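Local structure of L-fuculose phosphate aldolase (Streptococcus pneumoniae, 4C24) at residues 32-37 and 41-46; 91-96 and 151-156; 95-100 and 170-175; 162-167 and 174-179. The protein belongs to the zinc-binding class II aldolases of the AraD-like superfamily, alpha/beta proteins built round one mixed central sheet, and is present here as four chains. One frame throughout, in Å; residues are numbered along the deposited sequence. Where two conformers were deposited one is given.

Contact 1 (32-37 and 41-46). With SO4 (sulfate ion), chain E.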
# COMPACT_ATOMS: atom_id res chain seq x y z
N ASN A 32 -20.30 3.19 -7.68
CA ASN A 32 -21.69 2.68 -7.77
C ASN A 32 -21.72 1.35 -8.48
O ASN A 32 -20.83 1.02 -9.26
CB ASN A 32 -22.70 3.69 -8.37
CG ASN A 32 -22.03 4.70 -9.28
OD1 ASN A 32 -21.79 4.41 -10.45
ND2 ASN A 32 -21.72 5.88 -8.75
N LEU A 33 -22.75 0.56 -8.20
CA LEU A 33 -22.89 -0.75 -8.81
C LEU A 33 -24.32 -0.91 -9.25
O LEU A 33 -25.25 -0.38 -8.61
CB LEU A 33 -22.59 -1.89 -7.82
CG LEU A 33 -21.23 -1.90 -7.13
CD1 LEU A 33 -21.18 -0.93 -5.95
CD2 LEU A 33 -20.82 -3.29 -6.71
N SER A 34 -24.50 -1.68 -10.30
CA SER A 34 -25.82 -2.01 -10.77
C SER A 34 -25.86 -3.39 -11.40
O SER A 34 -24.83 -3.97 -11.78
CB SER A 34 -26.28 -0.97 -11.79
OG SER A 34 -25.62 -1.17 -13.02
N VAL A 35 -27.09 -3.93 -11.44
CA VAL A 35 -27.37 -5.12 -12.21
C VAL A 35 -28.63 -4.88 -13.02
O VAL A 35 -29.52 -4.13 -12.61
CB VAL A 35 -27.60 -6.39 -11.34
CG1 VAL A 35 -26.28 -6.98 -10.86
CG2 VAL A 35 -28.57 -6.11 -10.19
N PHE A 36 -28.69 -5.52 -14.18
CA PHE A 36 -29.85 -5.45 -15.05
C PHE A 36 -30.46 -6.84 -15.21
O PHE A 36 -29.77 -7.79 -15.57
CB PHE A 36 -29.45 -4.89 -16.42
CG PHE A 36 -30.63 -4.46 -17.26
CD1 PHE A 36 -31.37 -3.34 -16.92
CD2 PHE A 36 -31.00 -5.19 -18.38
CE1 PHE A 36 -32.46 -2.94 -17.68
CE2 PHE A 36 -32.09 -4.79 -19.16
CZ PHE A 36 -32.82 -3.68 -18.79
N ASP A 37 -31.76 -6.94 -14.93
CA ASP A 37 -32.49 -8.18 -15.10
C ASP A 37 -33.11 -8.09 -16.50
O ASP A 37 -33.99 -7.24 -16.73
CB ASP A 37 -33.56 -8.25 -14.00
CG ASP A 37 -34.38 -9.52 -14.04
OD1 ASP A 37 -34.66 -10.06 -15.13
OD2 ASP A 37 -34.77 -9.97 -12.93
N GLN A 41 -36.46 -6.48 -17.43
CA GLN A 41 -36.02 -5.19 -17.95
C GLN A 41 -35.98 -4.12 -16.85
O GLN A 41 -36.47 -3.01 -17.02
CB GLN A 41 -36.90 -4.75 -19.13
CG GLN A 41 -36.81 -5.71 -20.31
CD GLN A 41 -35.55 -5.50 -21.13
OE1 GLN A 41 -35.31 -4.40 -21.64
NE2 GLN A 41 -34.74 -6.54 -21.26
N LEU A 42 -35.37 -4.48 -15.73
CA LEU A 42 -35.24 -3.59 -14.58
C LEU A 42 -33.78 -3.50 -14.21
O LEU A 42 -33.08 -4.53 -14.19
CB LEU A 42 -36.00 -4.15 -13.37
CG LEU A 42 -37.52 -4.16 -13.52
CD1 LEU A 42 -38.12 -4.84 -12.29
CD2 LEU A 42 -38.04 -2.74 -13.69
N MET A 43 -33.34 -2.27 -13.90
CA MET A 43 -32.03 -2.08 -13.30
C MET A 43 -32.14 -1.88 -11.78
O MET A 43 -32.93 -1.07 -11.33
CB MET A 43 -31.32 -0.87 -13.96
CG MET A 43 -29.95 -0.61 -13.36
SD MET A 43 -29.10 0.79 -14.14
CE MET A 43 -29.99 2.18 -13.47
N ALA A 44 -31.32 -2.60 -11.02
CA ALA A 44 -31.16 -2.32 -9.61
C ALA A 44 -29.82 -1.63 -9.42
O ALA A 44 -28.81 -2.11 -9.93
CB ALA A 44 -31.23 -3.61 -8.80
N ILE A 45 -29.81 -0.53 -8.69
CA ILE A 45 -28.59 0.27 -8.56
C ILE A 45 -28.41 0.75 -7.13
O ILE A 45 -29.37 0.93 -6.39
CB ILE A 45 -28.62 1.42 -9.59
CG1 ILE A 45 -27.25 2.09 -9.64
CG2 ILE A 45 -29.73 2.42 -9.29
CD1 ILE A 45 -27.01 2.94 -10.88
N THR A 46 -27.17 0.96 -6.72
CA THR A 46 -26.89 1.54 -5.40
C THR A 46 -27.39 2.97 -5.28
O THR A 46 -27.53 3.66 -6.29
CB THR A 46 -25.39 1.42 -5.08
OG1 THR A 46 -24.64 1.98 -6.18
CG2 THR A 46 -25.02 -0.04 -4.93
S SO4 E . -23.07 8.23 -6.07
O1 SO4 E . -24.21 9.14 -6.33
O2 SO4 E . -21.93 8.76 -6.83
O3 SO4 E . -22.87 8.29 -4.61
O4 SO4 E . -23.36 6.86 -6.55

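Contact 2 (91-96 and 151-156). With EDO (1,2-ethanediol), chain F.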
# COMPACT_ATOMS: atom_id res chain seq x y z
N ASP A 91 -26.34 -5.87 -25.17
CA ASP A 91 -27.00 -7.08 -24.67
C ASP A 91 -26.04 -8.00 -23.90
O ASP A 91 -26.48 -8.97 -23.27
CB ASP A 91 -27.66 -7.84 -25.84
CG ASP A 91 -26.68 -8.17 -26.96
OD1 ASP A 91 -25.49 -7.82 -26.85
OD2 ASP A 91 -27.11 -8.78 -27.97
N ASP A 92 -24.74 -7.71 -23.97
CA ASP A 92 -23.70 -8.55 -23.38
C ASP A 92 -23.26 -8.16 -21.97
O ASP A 92 -22.34 -8.77 -21.42
CB ASP A 92 -22.47 -8.62 -24.31
CG ASP A 92 -21.83 -7.25 -24.58
OD1 ASP A 92 -22.50 -6.20 -24.47
OD2 ASP A 92 -20.63 -7.23 -24.94
N ILE A 93 -23.91 -7.15 -21.40
CA ILE A 93 -23.54 -6.59 -20.11
C ILE A 93 -24.76 -6.64 -19.21
O ILE A 93 -25.76 -6.03 -19.54
CB ILE A 93 -23.09 -5.11 -20.27
CG1 ILE A 93 -21.81 -5.01 -21.10
CG2 ILE A 93 -22.91 -4.45 -18.91
CD1 ILE A 93 -20.66 -5.83 -20.56
N ASP A 94 -24.68 -7.36 -18.10
CA ASP A 94 -25.80 -7.42 -17.15
C ASP A 94 -25.45 -6.89 -15.76
O ASP A 94 -26.28 -6.91 -14.83
CB ASP A 94 -26.39 -8.84 -17.04
CG ASP A 94 -27.12 -9.29 -18.30
OD1 ASP A 94 -27.41 -8.46 -19.19
OD2 ASP A 94 -27.43 -10.50 -18.41
N ALA A 95 -24.21 -6.46 -15.57
CA ALA A 95 -23.80 -5.90 -14.30
C ALA A 95 -22.69 -4.91 -14.56
O ALA A 95 -21.85 -5.17 -15.43
CB ALA A 95 -23.32 -6.98 -13.35
N ILE A 96 -22.68 -3.82 -13.81
CA ILE A 96 -21.73 -2.72 -14.03
C ILE A 96 -21.21 -2.22 -12.71
O ILE A 96 -21.98 -2.05 -11.73
CB ILE A 96 -22.41 -1.57 -14.79
CG1 ILE A 96 -22.79 -2.05 -16.17
CG2 ILE A 96 -21.50 -0.34 -14.90
CD1 ILE A 96 -23.64 -1.09 -16.99
N GLY A 151 -17.22 -2.25 -27.78
CA GLY A 151 -16.25 -3.28 -28.09
C GLY A 151 -15.32 -3.65 -26.95
O GLY A 151 -14.35 -4.39 -27.14
N ARG A 152 -15.62 -3.14 -25.76
CA ARG A 152 -14.80 -3.38 -24.58
C ARG A 152 -15.70 -3.65 -23.41
O ARG A 152 -16.90 -3.38 -23.45
CB ARG A 152 -13.94 -2.15 -24.26
CG ARG A 152 -13.00 -1.71 -25.38
CD ARG A 152 -11.90 -2.72 -25.66
NE ARG A 152 -10.91 -2.17 -26.60
CZ ARG A 152 -11.04 -2.22 -27.91
NH1 ARG A 152 -12.08 -2.81 -28.46
NH2 ARG A 152 -10.10 -1.66 -28.66
N ARG A 153 -15.10 -4.16 -22.34
CA ARG A 153 -15.80 -4.36 -21.08
C ARG A 153 -15.35 -3.40 -19.98
O ARG A 153 -15.77 -3.51 -18.83
CB ARG A 153 -15.67 -5.82 -20.63
CG ARG A 153 -16.56 -6.76 -21.42
CD ARG A 153 -16.63 -8.14 -20.79
NE ARG A 153 -17.97 -8.70 -20.98
CZ ARG A 153 -18.40 -9.81 -20.41
NH1 ARG A 153 -17.60 -10.52 -19.61
NH2 ARG A 153 -19.64 -10.22 -20.63
N ALA A 154 -14.49 -2.43 -20.32
CA ALA A 154 -14.15 -1.38 -19.38
C ALA A 154 -13.81 -0.13 -20.15
O ALA A 154 -13.47 -0.22 -21.32
CB ALA A 154 -12.98 -1.79 -18.49
N VAL A 155 -13.91 0.99 -19.46
CA VAL A 155 -13.57 2.30 -20.04
C VAL A 155 -13.10 3.22 -18.94
O VAL A 155 -13.59 3.16 -17.81
CB VAL A 155 -14.76 2.91 -20.82
CG1 VAL A 155 -15.92 3.27 -19.92
CG2 VAL A 155 -14.35 4.15 -21.59
N LEU A 156 -12.09 4.04 -19.21
CA LEU A 156 -11.69 5.09 -18.29
C LEU A 156 -12.52 6.37 -18.51
O LEU A 156 -12.82 6.76 -19.64
CB LEU A 156 -10.18 5.38 -18.42
CG LEU A 156 -9.22 4.19 -18.37
CD1 LEU A 156 -7.78 4.63 -18.55
CD2 LEU A 156 -9.44 3.42 -17.06
C1 EDO F . -11.42 -0.66 -32.02
O1 EDO F . -10.14 -1.07 -31.53
C2 EDO F . -12.15 -1.91 -32.48
O2 EDO F . -12.16 -2.86 -31.42

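Contact 3 (95-100 and 170-175). With ZN (zinc ion), chain B.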
# COMPACT_ATOMS: atom_id res chain seq x y z
N ALA A 95 -24.21 -6.46 -15.57
CA ALA A 95 -23.80 -5.90 -14.30
C ALA A 95 -22.69 -4.91 -14.56
O ALA A 95 -21.85 -5.17 -15.43
CB ALA A 95 -23.32 -6.98 -13.35
N ILE A 96 -22.68 -3.82 -13.81
CA ILE A 96 -21.73 -2.72 -14.03
C ILE A 96 -21.21 -2.22 -12.71
O ILE A 96 -21.98 -2.05 -11.73
CB ILE A 96 -22.41 -1.57 -14.79
CG1 ILE A 96 -22.79 -2.05 -16.17
CG2 ILE A 96 -21.50 -0.34 -14.90
CD1 ILE A 96 -23.64 -1.09 -16.99
N ILE A 97 -19.91 -1.94 -12.67
CA ILE A 97 -19.33 -1.31 -11.52
C ILE A 97 -18.60 -0.07 -11.96
O ILE A 97 -17.84 -0.13 -12.96
CB ILE A 97 -18.34 -2.25 -10.79
CG1 ILE A 97 -19.10 -3.50 -10.26
CG2 ILE A 97 -17.61 -1.50 -9.68
CD1 ILE A 97 -18.20 -4.53 -9.61
N HIS A 98 -18.86 1.03 -11.26
CA HIS A 98 -18.08 2.27 -11.43
C HIS A 98 -17.31 2.53 -10.15
O HIS A 98 -17.85 2.44 -9.02
CB HIS A 98 -19.00 3.42 -11.78
CG HIS A 98 -18.38 4.78 -11.60
ND1 HIS A 98 -17.33 5.22 -12.37
CD2 HIS A 98 -18.67 5.79 -10.74
CE1 HIS A 98 -16.99 6.44 -11.99
NE2 HIS A 98 -17.80 6.83 -11.01
N ALA A 99 -16.02 2.83 -10.30
CA ALA A 99 -15.18 3.05 -9.16
C ALA A 99 -14.17 4.14 -9.42
O ALA A 99 -13.85 4.38 -10.58
CB ALA A 99 -14.46 1.77 -8.77
N HIS A 100 -13.71 4.80 -8.38
CA HIS A 100 -12.58 5.74 -8.47
C HIS A 100 -11.40 4.98 -7.89
O HIS A 100 -11.16 5.01 -6.68
CB HIS A 100 -12.85 7.01 -7.68
CG HIS A 100 -14.10 7.74 -8.10
ND1 HIS A 100 -14.38 9.02 -7.68
CD2 HIS A 100 -15.13 7.37 -8.91
CE1 HIS A 100 -15.56 9.39 -8.17
NE2 HIS A 100 -16.01 8.42 -8.95
N LEU A 170 -19.75 -10.67 -10.00
CA LEU A 170 -18.45 -11.32 -9.77
C LEU A 170 -17.46 -11.00 -10.91
O LEU A 170 -16.34 -10.59 -10.64
CB LEU A 170 -18.61 -12.83 -9.58
CG LEU A 170 -17.36 -13.63 -9.19
CD1 LEU A 170 -17.72 -14.80 -8.29
CD2 LEU A 170 -16.64 -14.12 -10.43
N ASN A 171 -17.91 -11.17 -12.15
CA ASN A 171 -17.06 -10.91 -13.32
C ASN A 171 -16.79 -9.42 -13.49
O ASN A 171 -15.66 -9.03 -13.79
CB ASN A 171 -17.65 -11.49 -14.61
CG ASN A 171 -17.77 -13.01 -14.58
OD1 ASN A 171 -17.37 -13.67 -13.63
ND2 ASN A 171 -18.33 -13.56 -15.65
N ALA A 172 -17.80 -8.57 -13.27
CA ALA A 172 -17.58 -7.11 -13.31
C ALA A 172 -16.52 -6.70 -12.28
O ALA A 172 -15.63 -5.90 -12.57
CB ALA A 172 -18.87 -6.33 -13.10
N PHE A 173 -16.61 -7.24 -11.06
CA PHE A 173 -15.64 -6.95 -10.02
C PHE A 173 -14.25 -7.40 -10.46
O PHE A 173 -13.26 -6.66 -10.28
CB PHE A 173 -16.07 -7.63 -8.69
CG PHE A 173 -15.11 -7.41 -7.56
CD1 PHE A 173 -14.03 -8.28 -7.40
CD2 PHE A 173 -15.23 -6.32 -6.71
CE1 PHE A 173 -13.10 -8.07 -6.39
CE2 PHE A 173 -14.30 -6.10 -5.70
CZ PHE A 173 -13.24 -6.98 -5.54
N ASN A 174 -14.15 -8.57 -11.08
CA ASN A 174 -12.88 -9.12 -11.52
C ASN A 174 -12.26 -8.23 -12.57
O ASN A 174 -11.05 -8.03 -12.58
CB ASN A 174 -13.02 -10.52 -12.10
CG ASN A 174 -11.69 -11.11 -12.53
OD1 ASN A 174 -10.84 -11.41 -11.70
ND2 ASN A 174 -11.49 -11.23 -13.84
N ILE A 175 -13.11 -7.70 -13.45
CA ILE A 175 -12.61 -6.75 -14.48
C ILE A 175 -12.06 -5.48 -13.83
O ILE A 175 -10.98 -5.00 -14.20
CB ILE A 175 -13.68 -6.42 -15.53
CG1 ILE A 175 -14.01 -7.70 -16.31
CG2 ILE A 175 -13.19 -5.29 -16.47
CD1 ILE A 175 -15.19 -7.60 -17.25
ZN ZN B . -17.66 8.56 -10.05
O HOH W 1 -19.43 9.63 -9.73

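Contact 4 (162-167 and 174-179)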
# COMPACT_ATOMS: atom_id res chain seq x y z
N ILE A 162 -13.23 4.74 -13.47
CA ILE A 162 -13.36 3.62 -14.36
C ILE A 162 -14.80 3.14 -14.33
O ILE A 162 -15.50 3.30 -13.31
CB ILE A 162 -12.40 2.48 -13.94
CG1 ILE A 162 -12.33 1.36 -14.98
CG2 ILE A 162 -12.79 1.90 -12.58
CD1 ILE A 162 -11.28 0.31 -14.69
N LEU A 163 -15.23 2.56 -15.43
CA LEU A 163 -16.49 1.87 -15.57
C LEU A 163 -16.20 0.51 -16.17
O LEU A 163 -15.48 0.40 -17.17
CB LEU A 163 -17.46 2.65 -16.46
CG LEU A 163 -18.92 2.20 -16.55
CD1 LEU A 163 -19.63 2.64 -15.28
CD2 LEU A 163 -19.65 2.82 -17.76
N ALA A 164 -16.76 -0.55 -15.59
CA ALA A 164 -16.62 -1.88 -16.15
C ALA A 164 -17.95 -2.60 -16.16
O ALA A 164 -18.78 -2.35 -15.30
CB ALA A 164 -15.59 -2.70 -15.38
N GLY A 165 -18.12 -3.51 -17.11
CA GLY A 165 -19.34 -4.29 -17.21
C GLY A 165 -19.08 -5.73 -17.57
O GLY A 165 -18.08 -6.06 -18.23
N ALA A 166 -19.96 -6.61 -17.12
CA ALA A 166 -19.84 -8.01 -17.47
C ALA A 166 -21.18 -8.69 -17.30
O ALA A 166 -22.18 -8.02 -17.08
CB ALA A 166 -18.79 -8.69 -16.60
N GLN A 167 -21.17 -10.01 -17.44
CA GLN A 167 -22.38 -10.83 -17.34
C GLN A 167 -22.99 -10.85 -15.95
O GLN A 167 -24.20 -11.08 -15.80
CB GLN A 167 -22.10 -12.25 -17.81
N ASN A 174 -14.15 -8.57 -11.08
CA ASN A 174 -12.88 -9.12 -11.52
C ASN A 174 -12.26 -8.23 -12.57
O ASN A 174 -11.05 -8.03 -12.58
CB ASN A 174 -13.02 -10.52 -12.10
CG ASN A 174 -11.69 -11.11 -12.53
OD1 ASN A 174 -10.84 -11.41 -11.70
ND2 ASN A 174 -11.49 -11.23 -13.84
N ILE A 175 -13.11 -7.70 -13.45
CA ILE A 175 -12.61 -6.75 -14.48
C ILE A 175 -12.06 -5.48 -13.83
O ILE A 175 -10.98 -5.00 -14.20
CB ILE A 175 -13.68 -6.42 -15.53
CG1 ILE A 175 -14.01 -7.70 -16.31
CG2 ILE A 175 -13.19 -5.29 -16.47
CD1 ILE A 175 -15.19 -7.60 -17.25
N VAL A 176 -12.76 -4.92 -12.85
CA VAL A 176 -12.27 -3.72 -12.18
C VAL A 176 -10.91 -4.02 -11.55
O VAL A 176 -9.94 -3.29 -11.70
CB VAL A 176 -13.25 -3.16 -11.11
CG1 VAL A 176 -12.57 -2.04 -10.31
CG2 VAL A 176 -14.52 -2.63 -11.76
N GLU A 177 -10.84 -5.13 -10.84
CA GLU A 177 -9.61 -5.50 -10.19
C GLU A 177 -8.47 -5.67 -11.17
O GLU A 177 -7.36 -5.18 -10.91
CB GLU A 177 -9.83 -6.79 -9.42
CG GLU A 177 -8.71 -7.20 -8.50
CD GLU A 177 -9.13 -8.38 -7.66
OE1 GLU A 177 -9.16 -9.49 -8.21
OE2 GLU A 177 -9.43 -8.16 -6.48
N GLU A 178 -8.72 -6.37 -12.27
CA GLU A 178 -7.69 -6.67 -13.24
C GLU A 178 -7.28 -5.43 -14.03
O GLU A 178 -6.09 -5.22 -14.27
CB GLU A 178 -8.14 -7.77 -14.19
CG GLU A 178 -6.97 -8.56 -14.75
CD GLU A 178 -6.10 -9.16 -13.66
OE1 GLU A 178 -6.62 -9.57 -12.59
OE2 GLU A 178 -4.89 -9.23 -13.87
N VAL A 179 -8.25 -4.62 -14.42
CA VAL A 179 -7.91 -3.36 -15.12
C VAL A 179 -7.12 -2.43 -14.20
O VAL A 179 -6.15 -1.81 -14.62
CB VAL A 179 -9.14 -2.65 -15.69
CG1 VAL A 179 -8.76 -1.27 -16.25
CG2 VAL A 179 -9.78 -3.53 -16.76

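Contact 1 (32-37 and 41-46)
Val35 and Ala44 form a hydrogen-bonded pair: Val35 N donates to Ala44 O at 2.9 Å, and Ala44 N returns to Val35 O at 2.8 Å. They lie in antiparallel strands 32-37 and 42-45, whose axes run 4.7 Å apart. Leu33 and Asp37 also pair across; between them, Ser34 and Phe36 bond outward to Ile96 and Asp94, Met43 and Ile45 to Met63 and Val61. At the sulfate end, Thr46 N reaches Leu33 O, while Leu33 N is taken by Thr46 OG1 at 3.1 Å and a straight 166°. A chi1 of 53° sets OG1 between the threonine's own N and carbonyl carbon, on the side of Leu33 N. Asn32 ND2 binds sulfate O4 at 2.9 Å; its OD1 is held by His83, and Ser34 OG by His83 and Tyr87. The Phe36 ring stands nearly perpendicular to the Gln41 amide (89°), with Gln41 OE1 at its edge; Gln41 NE2 bonds Arg38 O. Asp37 carries a salt bridge to Lys40. At the turn, Asp37 N bonds Leu42 O, and Asp37 O accepts Leu42 N at 3.2 Å and, weakly, Gln41 N at 2.7 Å. Gln41, with positive phi, and Leu42 thus both face Asp37, a G1 beta bulge closing a beta hairpin.

Contact 2 (91-96 and 151-156)
Arg153 reaches across to the backbone of Asp92 and the side chain of Ile93, joining two loops that lead into strands 95-99 and 154-157 of the mixed central sheet. Strand 161-166 lies between these two strands, so the contact spans its end instead of pairing neighbours. The more closely packed part is Ile93, which is buried. Its CD1 comes to 4.0 Å from Arg153 NE, and the two chains lie alongside, running opposite ways. Helix 80-89 packs on Ile93 through Tyr87, and Ala166 and Ile175 lie against Arg153. Where Asp94 and Ala95 both face Ala166, the strand begins with a classic beta bulge.

The outer part is looser and polar. The Asp92 carboxylate stays 5.0 Å from Arg153, measured from OD2 to NE, and makes its salt bridge with Arg90; the opposite charges may still attract weakly. Arg152 turns away from the 91-96 segment. Bent at chi2 (-68°), its chain brings the guanidinium back over its own loop, where NH1 bonds Gly151 O from above the carbonyl plane. NH1 and NH2 also hold the two oxygens of a 1,2-ethanediol, O2 and O1, and NH2 has a salt bridge to Asp127. A single hydrogen bond joins the two segments: Arg153 NH2 to Asp92 O, 3.2 Å long with 144° at the hydrogen, the oxygen tilted 18° from the guanidinium plane.

Contact 3 (95-100 and 170-175)
Ile97 meets Ala172 and Phe173 in a van der Waals contact without hydrogen bonds, between strand 95-99 and the first turns of helix 169-192. The segment axes approach to 7.5 Å, and their directions differ by 34°. Ile97 does most of the touching. Its CG1 is anti to the carbonyl carbon (chi1 -63°) and chi2 is extended, which carries CD1 up to the helix surface. There the methyl sits 4.0 Å from Ala172 CB and 3.9 Å from Phe173 CB, and only 3.5 Å from Phe173 N, so it rests on the helix backbone as much as on side chains. The small Ala172 lets the helix come close: its CB also lies 4.0 Å from Ala95 O. Phe173 directs its ring along the strand's flank towards helix 7-22, where it packs on Lys19 and Leu20.

Metal coordination lies at the C-terminal end of the strand and just beyond it. His98 NE2 and His100 NE2 each bind zinc at 2.0 Å, a water lies 2.1 Å from the metal, and His160 supplies a further ligand. His98 ND1 bonds Ile162 O, a second-shell contact that helps, with the zinc bond, to fix the rotation of the imidazole.

Strand 95-99 lies between strands 32-37 and 161-166 in the central sheet. Helices 7-22 and 169-192 cover the face bearing Ile97, while helix 80-89 packs on Ile96 and His98 from the opposite face.

Contact 4 (162-167 and 174-179)
Ala164 sits beneath Ile175 and Val176 where helix 169-192 packs across strand 161-166 of the central sheet, a layer of the alpha/beta fold. The segments run at 136° to each other with axes 8.0 Å apart, probably close because Ala164 and Ala166, which point their methyls at the helix, are small. Ala164 CB lies 3.7 Å from Ile175 CG2 and 3.8 Å from Val176 CG2, lodged between two branched side chains of successive residues. Ile175 divides its branches along the strand. CG2 takes Ala164, whereas CG1, anti to the carbonyl carbon (chi1 -64°), extends CD1 towards the next residues, 3.8 Å from Ala166 CB and 3.4 Å from Gly165 O. The same CG2 methyl of Val176 that touches Ala164 also reaches Ile97 of the neighbouring strand. One turn further along the helix, Val179 also leans on Ala154 and Ile121. On the helix but outside this interface, Glu177 packs on Lys27 of a third subunit. Ile162 runs at a slant to Val179: its fully extended chain (chi1 -171°) brings CD1 to 3.4 Å from Val179 CG1, tighter than ordinary carbon contact.

All four contacts reach one mixed sheet, and contacts 3 and 4 join it to helix 169-192. Contact 1, the hairpin, closes first along the chain; contacts 2 and 3 then start from the same stretch, strand 95-99, which borders strand 32-37. Contact 4 opens after contact 2 closes and ends on the same stretch as contact 3. Its strand 161-166 lies between strands 95-99 and 154-157. The centres of contacts 3 and 4 are about 4 Å apart, those of contacts 2 and 4 about 8 Å, and those of contacts 1 and 4 about 15 Å, without touching. The helix thus backs adjacent strands, one of which leads into the zinc-binding histidines.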